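Local coordinates for ABC transporter substrate-binding protein (PDB 6TFX) that binds mannopinic acid as the solute-binding component of an ABC transporter that imports mannityl-opines into the bacterium, at residues Asn435-Ile438 with Glu439-Glu443; Asn419-Asp422 with Lys423-Glu426; Gln223-Asp227 with Gln228-Gln232. All coordinates share one frame; numbering follows the deposited sequence. Where two conformers were deposited one is given.

Overall arrangement
From the N terminus, contact 3 (Gln-223-Asp-227 with Gln-228-Gln-232) comes first and turns the chain from strand 221-223, part of the large mixed sheet, into helix 228-235. Contact 2 (Asn-419-Asp-422 with Lys-423-Glu-426) turns a loop into helix 422-430, and contact 1 lies within the next helix, 434-450. The three follow in series, neither nesting nor crossing. Contacts 1 and 2 have centres 12 Å apart and touch: Glu-443 OE2 lies 3.1 Å from Gln-424 NE2, a probable hydrogen bond that ties the two helices together. Contact 3 is remote, its nearest atoms about 26 Å from contact 1, and carries a residue of the opine pocket.

Contact 1 of 3, residues Asn435-Ile438 with Glu439-Glu443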
ATOM      1  N   ASN A 435     -25.438  -2.659 -10.164  1.00 16.07           N
ATOM      2  CA  ASN A 435     -25.000  -2.510 -11.555  1.00 15.41           C
ATOM      3  C   ASN A 435     -24.756  -1.059 -11.886  1.00 16.39           C
ATOM      4  O   ASN A 435     -23.823  -0.752 -12.624  1.00 17.58           O
ATOM      5  CB  ASN A 435     -25.996  -3.114 -12.529  1.00 17.51           C
ATOM      6  CG  ASN A 435     -26.143  -4.598 -12.315  1.00 24.34           C
ATOM      7  OD1 ASN A 435     -27.212  -5.070 -11.952  1.00 22.76           O
ATOM      8  ND2 ASN A 435     -25.048  -5.370 -12.488  1.00 19.16           N
ATOM      9  N   LYS A 436     -25.604  -0.153 -11.349  1.00 14.43           N
ATOM     10  CA  LYS A 436     -25.398   1.273 -11.611  1.00 14.79           C
ATOM     11  C   LYS A 436     -24.092   1.729 -10.944  1.00 17.75           C
ATOM     12  O   LYS A 436     -23.347   2.527 -11.515  1.00 16.68           O
ATOM     13  CB  LYS A 436     -26.564   2.102 -11.072  1.00 18.14           C
ATOM     14  CG  LYS A 436     -26.557   3.514 -11.628  1.00 17.83           C
ATOM     15  CD  LYS A 436     -27.834   4.229 -11.269  1.00 25.65           C
ATOM     16  CE  LYS A 436     -27.862   5.608 -11.904  1.00 32.85           C
ATOM     17  NZ  LYS A 436     -29.240   6.177 -11.900  1.00 45.36           N
ATOM     18  N   GLN A 437     -23.819   1.227  -9.740  1.00 15.43           N
ATOM     19  CA  GLN A 437     -22.590   1.597  -9.036  1.00 14.40           C
ATOM     20  C   GLN A 437     -21.361   1.190  -9.871  1.00 16.22           C
ATOM     21  O   GLN A 437     -20.458   2.019 -10.069  1.00 16.81           O
ATOM     22  CB  GLN A 437     -22.553   0.914  -7.675  1.00 15.58           C
ATOM     23  CG  GLN A 437     -21.365   1.343  -6.862  1.00 17.99           C
ATOM     24  CD  GLN A 437     -21.380   0.713  -5.491  1.00 19.74           C
ATOM     25  OE1 GLN A 437     -21.538  -0.508  -5.363  1.00 17.73           O
ATOM     26  NE2 GLN A 437     -21.162   1.526  -4.444  1.00 18.39           N
ATOM     27  N   ILE A 438     -21.369  -0.059 -10.410  0.50 14.33           N
ATOM     28  CA  ILE A 438     -20.303  -0.582 -11.284  0.50 14.69           C
ATOM     29  C   ILE A 438     -20.109   0.329 -12.496  0.50 17.69           C
ATOM     30  O   ILE A 438     -18.975   0.688 -12.830  0.50 17.39           O
ATOM     31  CB  ILE A 438     -20.640  -2.049 -11.722  0.50 18.06           C
ATOM     32  CG1 ILE A 438     -20.550  -3.056 -10.538  0.50 19.37           C
ATOM     33  CG2 ILE A 438     -19.802  -2.523 -12.925  0.50 18.65           C
ATOM     34  CD1 ILE A 438     -19.188  -3.211  -9.873  0.50 26.45           C
ATOM     35  N   GLU A 439     -21.222   0.719 -13.143  1.00 14.36           N
ATOM     36  CA  GLU A 439     -21.171   1.563 -14.352  1.00 16.49           C
ATOM     37  C   GLU A 439     -20.609   2.949 -14.077  1.00 18.81           C
ATOM     38  O   GLU A 439     -19.853   3.484 -14.902  1.00 18.22           O
ATOM     39  CB  GLU A 439     -22.505   1.630 -15.067  1.00 18.67           C
ATOM     40  CG  GLU A 439     -22.843   0.297 -15.726  1.00 28.34           C
ATOM     41  CD  GLU A 439     -21.788  -0.270 -16.671  1.00 41.42           C
ATOM     42  OE1 GLU A 439     -21.375  -1.435 -16.475  1.00 40.65           O
ATOM     43  OE2 GLU A 439     -21.366   0.455 -17.600  1.00 39.09           O
ATOM     44  N   LEU A 440     -20.923   3.513 -12.905  1.00 14.34           N
ATOM     45  CA  LEU A 440     -20.364   4.830 -12.502  1.00 14.94           C
ATOM     46  C   LEU A 440     -18.867   4.714 -12.244  1.00 16.98           C
ATOM     47  O   LEU A 440     -18.099   5.583 -12.690  1.00 16.58           O
ATOM     48  CB  LEU A 440     -21.085   5.400 -11.271  1.00 15.43           C
ATOM     49  CG  LEU A 440     -22.511   5.865 -11.541  1.00 18.04           C
ATOM     50  CD1 LEU A 440     -23.334   5.938 -10.264  1.00 16.30           C
ATOM     51  CD2 LEU A 440     -22.521   7.203 -12.305  1.00 18.23           C
ATOM     52  N   TRP A 441     -18.432   3.601 -11.604  1.00 13.45           N
ATOM     53  CA  TRP A 441     -16.983   3.399 -11.415  1.00 13.63           C
ATOM     54  C   TRP A 441     -16.291   3.249 -12.764  1.00 15.79           C
ATOM     55  O   TRP A 441     -15.192   3.791 -12.949  1.00 16.37           O
ATOM     56  CB  TRP A 441     -16.732   2.169 -10.560  1.00 13.22           C
ATOM     57  CG  TRP A 441     -16.886   2.440  -9.087  1.00 13.56           C
ATOM     58  CD1 TRP A 441     -16.580   3.599  -8.424  1.00 15.85           C
ATOM     59  CD2 TRP A 441     -17.349   1.515  -8.089  1.00 13.18           C
ATOM     60  NE1 TRP A 441     -16.866   3.464  -7.079  1.00 15.17           N
ATOM     61  CE2 TRP A 441     -17.296   2.181  -6.841  1.00 14.94           C
ATOM     62  CE3 TRP A 441     -17.784   0.179  -8.123  1.00 14.08           C
ATOM     63  CZ2 TRP A 441     -17.702   1.567  -5.649  1.00 14.58           C
ATOM     64  CZ3 TRP A 441     -18.181  -0.434  -6.940  1.00 15.38           C
ATOM     65  CH2 TRP A 441     -18.128   0.256  -5.720  1.00 16.04           C
ATOM     66  N   LYS A 442     -16.912   2.511 -13.713  1.00 14.06           N
ATOM     67  CA  LYS A 442     -16.302   2.344 -15.049  1.00 14.17           C
ATOM     68  C   LYS A 442     -16.254   3.677 -15.805  1.00 17.73           C
ATOM     69  O   LYS A 442     -15.242   3.997 -16.430  1.00 17.20           O
ATOM     70  CB  LYS A 442     -17.061   1.275 -15.863  1.00 15.81           C
ATOM     71  CG  LYS A 442     -16.912  -0.120 -15.258  1.00 16.08           C
ATOM     72  CD  LYS A 442     -17.500  -1.129 -16.249  1.00 20.84           C
ATOM     73  CE  LYS A 442     -17.286  -2.545 -15.798  1.00 23.51           C
ATOM     74  NZ  LYS A 442     -17.915  -3.509 -16.759  1.00 30.68           N
ATOM     75  N   GLU A 443     -17.336   4.481 -15.722  1.00 14.77           N
ATOM     76  CA  GLU A 443     -17.371   5.792 -16.375  1.00 16.37           C
ATOM     77  C   GLU A 443     -16.215   6.669 -15.839  1.00 18.72           C
ATOM     78  O   GLU A 443     -15.538   7.346 -16.632  1.00 19.70           O
ATOM     79  CB  GLU A 443     -18.726   6.459 -16.147  1.00 18.85           C
ATOM     80  CG  GLU A 443     -18.885   7.809 -16.836  1.00 30.36           C
ATOM     81  CD  GLU A 443     -20.197   8.536 -16.572  1.00 56.61           C
ATOM     82  OE1 GLU A 443     -21.084   7.962 -15.897  1.00 45.31           O
ATOM     83  OE2 GLU A 443     -20.329   9.697 -17.023  1.00 48.27           O
TER
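The side chain of Gln-437 runs alongside the indole of Trp-441, one helical turn further on. Its CG sits above one face of the six-membered ring, 3.6 Å from the centroid and 14° off the normal, which identifies a CH-pi contact. Beyond CG the amide passes out over the CH2 corner of the ring, with CD 3.3 Å from CH2 of Trp-441, and its plane is only 16° from that of the indole. The direction of the chain follows from its first two torsions: CG stands anti to the backbone N (chi1 -176°) and the next torsion is extended. The amide has a partner beyond the ring as well, since NE2 is hydrogen-bonded to the carbonyl of Ala-428.

Ile-438, which has two conformers, meets the same indole differently. In the one described here, CD1 approaches the ring edge near the plane, 4.1 Å from CE3 of Trp-441.

Behind these side chains run the regular i to i+4 backbone bonds of the alpha-helix. Trp-441 N donates to Gln-437 O at 3.0 Å and Lys-442 N to Ile-438 O at 2.9 Å; Glu-439 and Leu-440 donate in the same way to Asn-435 and Lys-436. Further out, the indole packs on Ala-428 of helix 422-430, on Ala-392 and Leu-396 of helix 392-400, and on Leu-301. The buried tryptophan thus faces the protein, whereas Asn-435, Lys-436 and Glu-439 are exposed. This division, together with the i to i+4 CH-pi contact, is that of an amphipathic alpha-helix, here helix 434-450, packed on its neighbours at the protein surface.

Contact 2 of 3, residues Asn419-Asp422 with Lys423-Glu426; sequences NVAD and KQIE
Gln-424 folds back toward Ala-421, in the turn before its helix. CB lies 3.8 Å from the carbonyl oxygen of Ala-421, and the chain then bends at CG (chi2 77°), returning the amide to the loop. There OE1 comes within 3.5 Å of CA of Ala-421 and accepts from a water at 3.1 Å. That water also donates to Val-420 O and accepts from Lys-423 N at 3.0 Å, bridging turn and helix. At the other corner of the amide, NE2 is hydrogen-bonded to OE2 of Glu-443.

Ala-421 also meets Ile-425: its carbonyl oxygen receives Ile-425 N at 2.9 Å with an N-H...O angle of 164°, and its CB rests 3.9 Å from CD1 of that isoleucine. The next bond runs from Glu-426 N to Asp-422 O. The acidic tips of these two residues turn to separate outside partners, Asp-422 OD2 to Ser-402 and Glu-426 OE2 to His-401.

A type I beta turn from Asn-419 to Asp-422, with a weak Asp-422 N to Asn-419 O bond, leads into helix 422-430 with Ala-421 as N-cap, beside a magnesium site: the Val-420 side chain is about 3 Å from the ion bound by Cys-418 and Cys-453.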
ATOM      1  N   ASN A 419      -9.483  16.090 -11.926  1.00 18.64           N
ATOM      2  CA  ASN A 419     -10.766  16.546 -11.390  1.00 19.45           C
ATOM      3  C   ASN A 419     -11.942  16.088 -12.281  1.00 24.08           C
ATOM      4  O   ASN A 419     -13.103  16.230 -11.880  1.00 27.72           O
ATOM      5  CB  ASN A 419     -10.786  18.063 -11.164  1.00 26.08           C
ATOM      6  CG  ASN A 419     -10.666  18.921 -12.406  1.00 58.82           C
ATOM      7  OD1 ASN A 419     -10.428  18.449 -13.526  1.00 55.29           O
ATOM      8  ND2 ASN A 419     -10.817  20.220 -12.227  1.00 57.52           N
ATOM      9  N   VAL A 420     -11.632  15.445 -13.413  1.00 20.39           N
ATOM     10  CA  VAL A 420     -12.598  15.076 -14.465  1.00 19.05           C
ATOM     11  C   VAL A 420     -13.683  14.085 -14.027  1.00 22.64           C
ATOM     12  O   VAL A 420     -14.773  14.066 -14.637  1.00 22.66           O
ATOM     13  CB  VAL A 420     -11.884  14.572 -15.756  1.00 23.58           C
ATOM     14  CG1 VAL A 420     -11.243  13.185 -15.585  1.00 23.58           C
ATOM     15  CG2 VAL A 420     -12.812  14.632 -16.978  1.00 24.67           C
ATOM     16  N   ALA A 421     -13.384  13.258 -13.014  1.00 17.31           N
ATOM     17  CA  ALA A 421     -14.296  12.189 -12.621  1.00 17.37           C
ATOM     18  C   ALA A 421     -14.945  12.392 -11.258  1.00 18.24           C
ATOM     19  O   ALA A 421     -15.534  11.447 -10.716  1.00 17.26           O
ATOM     20  CB  ALA A 421     -13.530  10.869 -12.653  1.00 18.03           C
ATOM     21  N   ASP A 422     -14.868  13.622 -10.686  1.00 17.37           N
ATOM     22  CA  ASP A 422     -15.424  13.839  -9.347  1.00 17.46           C
ATOM     23  C   ASP A 422     -16.864  13.426  -9.179  1.00 19.74           C
ATOM     24  O   ASP A 422     -17.190  12.751  -8.207  1.00 19.93           O
ATOM     25  CB  ASP A 422     -15.316  15.295  -8.930  1.00 19.34           C
ATOM     26  CG  ASP A 422     -13.947  15.755  -8.507  1.00 24.96           C
ATOM     27  OD1 ASP A 422     -12.978  14.945  -8.596  1.00 21.74           O
ATOM     28  OD2 ASP A 422     -13.835  16.910  -8.082  1.00 24.16           O
ATOM     29  N   LYS A 423     -17.743  13.852 -10.112  1.00 16.74           N
ATOM     30  CA  LYS A 423     -19.165  13.535  -9.972  1.00 16.43           C
ATOM     31  C   LYS A 423     -19.434  12.039 -10.043  1.00 18.85           C
ATOM     32  O   LYS A 423     -20.261  11.538  -9.282  1.00 20.54           O
ATOM     33  CB  LYS A 423     -19.993  14.274 -11.041  1.00 19.36           C
ATOM     34  CG  LYS A 423     -19.848  15.805 -10.961  1.00 29.57           C
ATOM     35  CD  LYS A 423     -20.330  16.420  -9.646  1.00 47.79           C
ATOM     36  CE  LYS A 423     -19.733  17.789  -9.423  1.00 67.35           C
ATOM     37  NZ  LYS A 423     -20.347  18.475  -8.256  1.00 78.09           N
ATOM     38  N   GLN A 424     -18.730  11.316 -10.931  1.00 14.84           N
ATOM     39  CA  GLN A 424     -18.927   9.861 -11.056  1.00 14.92           C
ATOM     40  C   GLN A 424     -18.429   9.128  -9.812  1.00 17.30           C
ATOM     41  O   GLN A 424     -19.065   8.188  -9.335  1.00 17.19           O
ATOM     42  CB  GLN A 424     -18.198   9.329 -12.299  1.00 16.70           C
ATOM     43  CG  GLN A 424     -18.838   9.790 -13.616  1.00 20.33           C
ATOM     44  CD  GLN A 424     -18.540  11.225 -14.013  1.00 25.45           C
ATOM     45  OE1 GLN A 424     -17.628  11.867 -13.491  1.00 22.60           O
ATOM     46  NE2 GLN A 424     -19.290  11.754 -14.979  1.00 25.79           N
ATOM     47  N   ILE A 425     -17.275   9.565  -9.285  1.00 14.81           N
ATOM     48  CA  ILE A 425     -16.695   8.937  -8.092  1.00 13.64           C
ATOM     49  C   ILE A 425     -17.653   9.138  -6.904  1.00 17.61           C
ATOM     50  O   ILE A 425     -17.956   8.186  -6.183  1.00 18.17           O
ATOM     51  CB  ILE A 425     -15.282   9.524  -7.828  1.00 15.95           C
ATOM     52  CG1 ILE A 425     -14.309   9.042  -8.937  1.00 15.51           C
ATOM     53  CG2 ILE A 425     -14.780   9.085  -6.441  1.00 18.55           C
ATOM     54  CD1 ILE A 425     -12.937   9.749  -8.938  1.00 18.64           C
ATOM     55  N   GLU A 426     -18.118  10.381  -6.703  1.00 16.53           N
ATOM     56  CA  GLU A 426     -19.025  10.673  -5.590  1.00 17.23           C
ATOM     57  C   GLU A 426     -20.340   9.918  -5.737  1.00 20.24           C
ATOM     58  O   GLU A 426     -20.836   9.374  -4.743  1.00 20.84           O
ATOM     59  CB  GLU A 426     -19.298  12.171  -5.545  1.00 19.16           C
ATOM     60  CG  GLU A 426     -18.080  12.955  -5.126  1.00 20.53           C
ATOM     61  CD  GLU A 426     -18.282  14.457  -5.208  1.00 43.83           C
ATOM     62  OE1 GLU A 426     -19.420  14.922  -4.956  1.00 38.97           O
ATOM     63  OE2 GLU A 426     -17.302  15.170  -5.525  1.00 25.56           O
TER
HETATM   64  O   HOH W   1     -17.275  14.849 -12.916  1.00 26.97           O

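Contact 3 of 3, residues Gln223-Asp227 with Gln228-Gln232; sequences QGNQD and QRWLQ. With N72 ((2~{R})-2-[[(3~{R},4~{R},5~{S})-3,4,5,6-tetrakis(oxidanyl)-2-oxidanylidene-hexyl]amino]pentanedioic acid), chain C.
Trp-230 turns one indole face to the backbone of Gly-224 and Asn-225. The Gly-224 CA stands over the six-membered ring of Trp-230, 3.5 Å from its centroid and 20° off the normal, a CH-pi contact in which CA lies 3.2 Å above the ring plane. Asn-225 runs past the tryptophan in the opposite direction, its amide plane inclined 60° to the indole and its OD1 3.3 Å from CB of Trp-230. The same OD1 accepts from Asp-227 N at 3.0 Å, from above the carbonyl plane, forming an Asx turn.

Asp-227 and Arg-229 have their flat groups similarly inclined. Asp-227 CG is anti to its backbone N (chi1 -166°), bringing OD1 round to cap the helix. Arg-229 N reaches Asp-227 OD1 at 3.0 Å, and Arg-229 NH2 makes a salt bridge with that OD1 at 2.8 Å from the opposite face of the carboxylate plane. One N-cap oxygen is thus gripped by two donors of one residue, and Arg-229 NH2 also bonds to Tyr-283 O.

The chain of Gln-226, bent at chi2, reaches the bound opine, bringing OE1 to 2.9 Å from its OAB; this is at most a weak hydrogen bond, as the hydroxyl proton has a second acceptor nearby. The loop, ending in the N-cap Asp-227, connects strand 221-223 to helix 228-235, and Trp-230 and Leu-231 pack against Val-242 of strand 240-255, with Trp-230 also touching Ala-465 of strand 454-467.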
ATOM      1  N   GLN A 223      13.347 -10.165   0.461  1.00 17.25           N
ATOM      2  CA  GLN A 223      12.468  -9.570  -0.540  1.00 15.98           C
ATOM      3  C   GLN A 223      13.123  -9.769  -1.905  1.00 20.33           C
ATOM      4  O   GLN A 223      14.353  -9.639  -2.050  1.00 20.24           O
ATOM      5  CB  GLN A 223      12.280  -8.079  -0.261  1.00 16.09           C
ATOM      6  CG  GLN A 223      11.259  -7.417  -1.192  1.00 18.53           C
ATOM      7  CD  GLN A 223      10.880  -6.039  -0.743  1.00 22.78           C
ATOM      8  OE1 GLN A 223      11.353  -5.528   0.288  1.00 19.43           O
ATOM      9  NE2 GLN A 223       9.976  -5.398  -1.507  1.00 25.41           N
ATOM     10  N   GLY A 224      12.302 -10.080  -2.888  1.00 17.87           N
ATOM     11  CA  GLY A 224      12.787 -10.277  -4.236  1.00 19.25           C
ATOM     12  C   GLY A 224      12.532  -9.049  -5.066  1.00 23.82           C
ATOM     13  O   GLY A 224      12.456  -7.935  -4.540  1.00 22.84           O
ATOM     14  N   ASN A 225      12.400  -9.245  -6.370  1.00 21.44           N
ATOM     15  CA  ASN A 225      12.032  -8.143  -7.249  1.00 20.25           C
ATOM     16  C   ASN A 225      11.055  -8.679  -8.308  1.00 22.25           C
ATOM     17  O   ASN A 225      10.567  -9.816  -8.187  1.00 20.62           O
ATOM     18  CB  ASN A 225      13.262  -7.454  -7.848  1.00 22.47           C
ATOM     19  CG  ASN A 225      14.040  -8.298  -8.819  1.00 34.68           C
ATOM     20  OD1 ASN A 225      13.557  -9.319  -9.335  1.00 26.60           O
ATOM     21  ND2 ASN A 225      15.259  -7.857  -9.127  1.00 36.84           N
ATOM     22  N   GLN A 226      10.744  -7.862  -9.315  1.00 19.14           N
ATOM     23  CA  GLN A 226       9.730  -8.251 -10.324  1.00 18.37           C
ATOM     24  C   GLN A 226      10.291  -9.005 -11.522  1.00 23.48           C
ATOM     25  O   GLN A 226       9.535  -9.397 -12.418  1.00 23.67           O
ATOM     26  CB  GLN A 226       8.986  -6.995 -10.797  1.00 17.30           C
ATOM     27  CG  GLN A 226       8.202  -6.274  -9.695  1.00 19.35           C
ATOM     28  CD  GLN A 226       9.084  -5.493  -8.734  1.00 23.55           C
ATOM     29  OE1 GLN A 226      10.049  -4.822  -9.134  1.00 24.66           O
ATOM     30  NE2 GLN A 226       8.792  -5.607  -7.445  1.00 25.38           N
ATOM     31  N   ASP A 227      11.604  -9.196 -11.548  1.00 21.24           N
ATOM     32  CA  ASP A 227      12.301  -9.832 -12.666  1.00 21.66           C
ATOM     33  C   ASP A 227      12.250 -11.360 -12.603  1.00 24.96           C
ATOM     34  O   ASP A 227      12.668 -11.961 -11.609  1.00 25.28           O
ATOM     35  CB  ASP A 227      13.750  -9.335 -12.706  1.00 24.09           C
ATOM     36  CG  ASP A 227      14.526  -9.632 -13.979  1.00 43.90           C
ATOM     37  OD1 ASP A 227      14.104 -10.530 -14.744  1.00 45.56           O
ATOM     38  OD2 ASP A 227      15.565  -8.972 -14.205  1.00 53.80           O
ATOM     39  N   GLN A 228      11.759 -11.990 -13.689  1.00 22.56           N
ATOM     40  CA  GLN A 228      11.666 -13.450 -13.783  1.00 23.58           C
ATOM     41  C   GLN A 228      13.022 -14.152 -13.632  1.00 29.07           C
ATOM     42  O   GLN A 228      13.068 -15.284 -13.147  1.00 28.61           O
ATOM     43  CB  GLN A 228      10.943 -13.894 -15.060  1.00 25.07           C
ATOM     44  CG  GLN A 228      11.616 -13.474 -16.367  1.00 28.24           C
ATOM     45  CD  GLN A 228      10.775 -13.897 -17.547  1.00 40.57           C
ATOM     46  OE1 GLN A 228      10.378 -15.057 -17.664  1.00 35.22           O
ATOM     47  NE2 GLN A 228      10.459 -12.961 -18.431  1.00 28.73           N
ATOM     48  N   ARG A 229      14.117 -13.452 -13.976  1.00 26.96           N
ATOM     49  CA  ARG A 229      15.484 -13.974 -13.882  1.00 27.67           C
ATOM     50  C   ARG A 229      15.881 -14.231 -12.419  1.00 33.06           C
ATOM     51  O   ARG A 229      16.500 -15.260 -12.104  1.00 32.95           O
ATOM     52  CB  ARG A 229      16.454 -13.010 -14.572  1.00 30.67           C
ATOM     53  CG  ARG A 229      16.337 -13.086 -16.110  1.00 41.63           C
ATOM     54  CD  ARG A 229      16.480 -11.731 -16.795  1.00 55.13           C
ATOM     55  NE  ARG A 229      15.905 -11.737 -18.147  1.00 63.06           N
ATOM     56  CZ  ARG A 229      14.687 -11.292 -18.457  1.00 75.41           C
ATOM     57  NH1 ARG A 229      14.255 -11.342 -19.711  1.00 60.07           N
ATOM     58  NH2 ARG A 229      13.894 -10.788 -17.516  1.00 57.25           N
ATOM     59  N   TRP A 230      15.474 -13.322 -11.521  1.00 29.31           N
ATOM     60  CA  TRP A 230      15.707 -13.466 -10.085  1.00 29.65           C
ATOM     61  C   TRP A 230      14.850 -14.660  -9.611  1.00 32.73           C
ATOM     62  O   TRP A 230      15.338 -15.555  -8.908  1.00 31.95           O
ATOM     63  CB  TRP A 230      15.309 -12.159  -9.357  1.00 28.50           C
ATOM     64  CG  TRP A 230      15.355 -12.304  -7.868  1.00 30.27           C
ATOM     65  CD1 TRP A 230      16.433 -12.088  -7.056  1.00 33.72           C
ATOM     66  CD2 TRP A 230      14.292 -12.762  -7.019  1.00 30.02           C
ATOM     67  NE1 TRP A 230      16.115 -12.405  -5.756  1.00 33.58           N
ATOM     68  CE2 TRP A 230      14.809 -12.833  -5.705  1.00 34.12           C
ATOM     69  CE3 TRP A 230      12.954 -13.141  -7.242  1.00 31.15           C
ATOM     70  CZ2 TRP A 230      14.035 -13.264  -4.620  1.00 32.60           C
ATOM     71  CZ3 TRP A 230      12.187 -13.561  -6.166  1.00 32.53           C
ATOM     72  CH2 TRP A 230      12.730 -13.631  -4.876  1.00 33.16           C
ATOM     73  N   LEU A 231      13.581 -14.682 -10.036  1.00 30.42           N
ATOM     74  CA  LEU A 231      12.611 -15.726  -9.698  1.00 31.90           C
ATOM     75  C   LEU A 231      13.136 -17.121 -10.069  1.00 36.62           C
ATOM     76  O   LEU A 231      13.093 -18.026  -9.235  1.00 36.77           O
ATOM     77  CB  LEU A 231      11.256 -15.393 -10.376  1.00 32.52           C
ATOM     78  CG  LEU A 231      10.086 -16.360 -10.264  1.00 38.91           C
ATOM     79  CD1 LEU A 231       9.522 -16.381  -8.877  1.00 38.95           C
ATOM     80  CD2 LEU A 231       8.977 -15.952 -11.222  1.00 42.12           C
ATOM     81  N   GLN A 232      13.712 -17.262 -11.270  1.00 33.83           N
ATOM     82  CA  GLN A 232      14.239 -18.537 -11.762  1.00 34.24           C
ATOM     83  C   GLN A 232      15.518 -18.966 -11.043  1.00 37.41           C
ATOM     84  O   GLN A 232      15.682 -20.156 -10.760  1.00 37.69           O
ATOM     85  CB  GLN A 232      14.410 -18.501 -13.294  1.00 36.27           C
ATOM     86  CG  GLN A 232      13.084 -18.493 -14.076  1.00 60.91           C
ATOM     87  CD  GLN A 232      12.198 -19.693 -13.794  1.00 93.40           C
ATOM     88  OE1 GLN A 232      11.234 -19.619 -13.019  1.00 90.34           O
ATOM     89  NE2 GLN A 232      12.503 -20.826 -14.416  1.00 90.14           N
TER
HETATM   90  OAB N72 C 601       8.402  -2.541  -9.922  1.00 21.50           O
HETATM   91  CAF N72 C 601       7.369  -1.769  -9.277  1.00 20.18           C
HETATM   92  CAG N72 C 601       7.601  -1.387  -7.777  1.00 24.02           C
HETATM   93  OAC N72 C 601       8.607  -2.130  -7.167  1.00 19.48           O
HETATM   94  CAH N72 C 601       6.271  -1.182  -7.048  1.00 18.82           C
HETATM   95  OAM N72 C 601       5.077  -1.617  -7.575  1.00 15.25           O
HETATM   96  CAI N72 C 601       5.796  -1.501  -5.644  1.00 24.60           C
HETATM   97  OAD N72 C 601       6.441  -2.654  -5.150  1.00 17.85           O
HETATM   98  CAJ N72 C 601       5.753  -0.276  -4.763  1.00 17.64           C
HETATM   99  OAE N72 C 601       5.630   0.847  -5.315  1.00 16.87           O
HETATM  100  CAK N72 C 601       5.919  -0.413  -3.223  1.00 16.54           C
HETATM  101  N   N72 C 601       4.686  -0.107  -2.537  1.00 16.42           N
HETATM  102  CA  N72 C 601       4.561   1.006  -1.674  1.00 24.14           C
HETATM  103  C   N72 C 601       5.635   2.058  -1.697  1.00 18.56           C
HETATM  104  O   N72 C 601       5.777   3.160  -2.362  1.00 16.41           O
HETATM  105  CB  N72 C 601       3.119   1.520  -1.701  1.00 20.82           C
HETATM  106  CG  N72 C 601       2.828   2.970  -1.311  1.00 16.80           C
HETATM  107  CD  N72 C 601       1.428   3.171  -0.726  1.00 18.84           C
HETATM  108  OE1 N72 C 601       0.832   2.250  -0.081  1.00 17.16           O
HETATM  109  OE2 N72 C 601       0.874   4.283  -0.881  1.00 16.65           O
HETATM  110  OXT N72 C 601       6.416   1.655  -0.816  1.00 17.33           O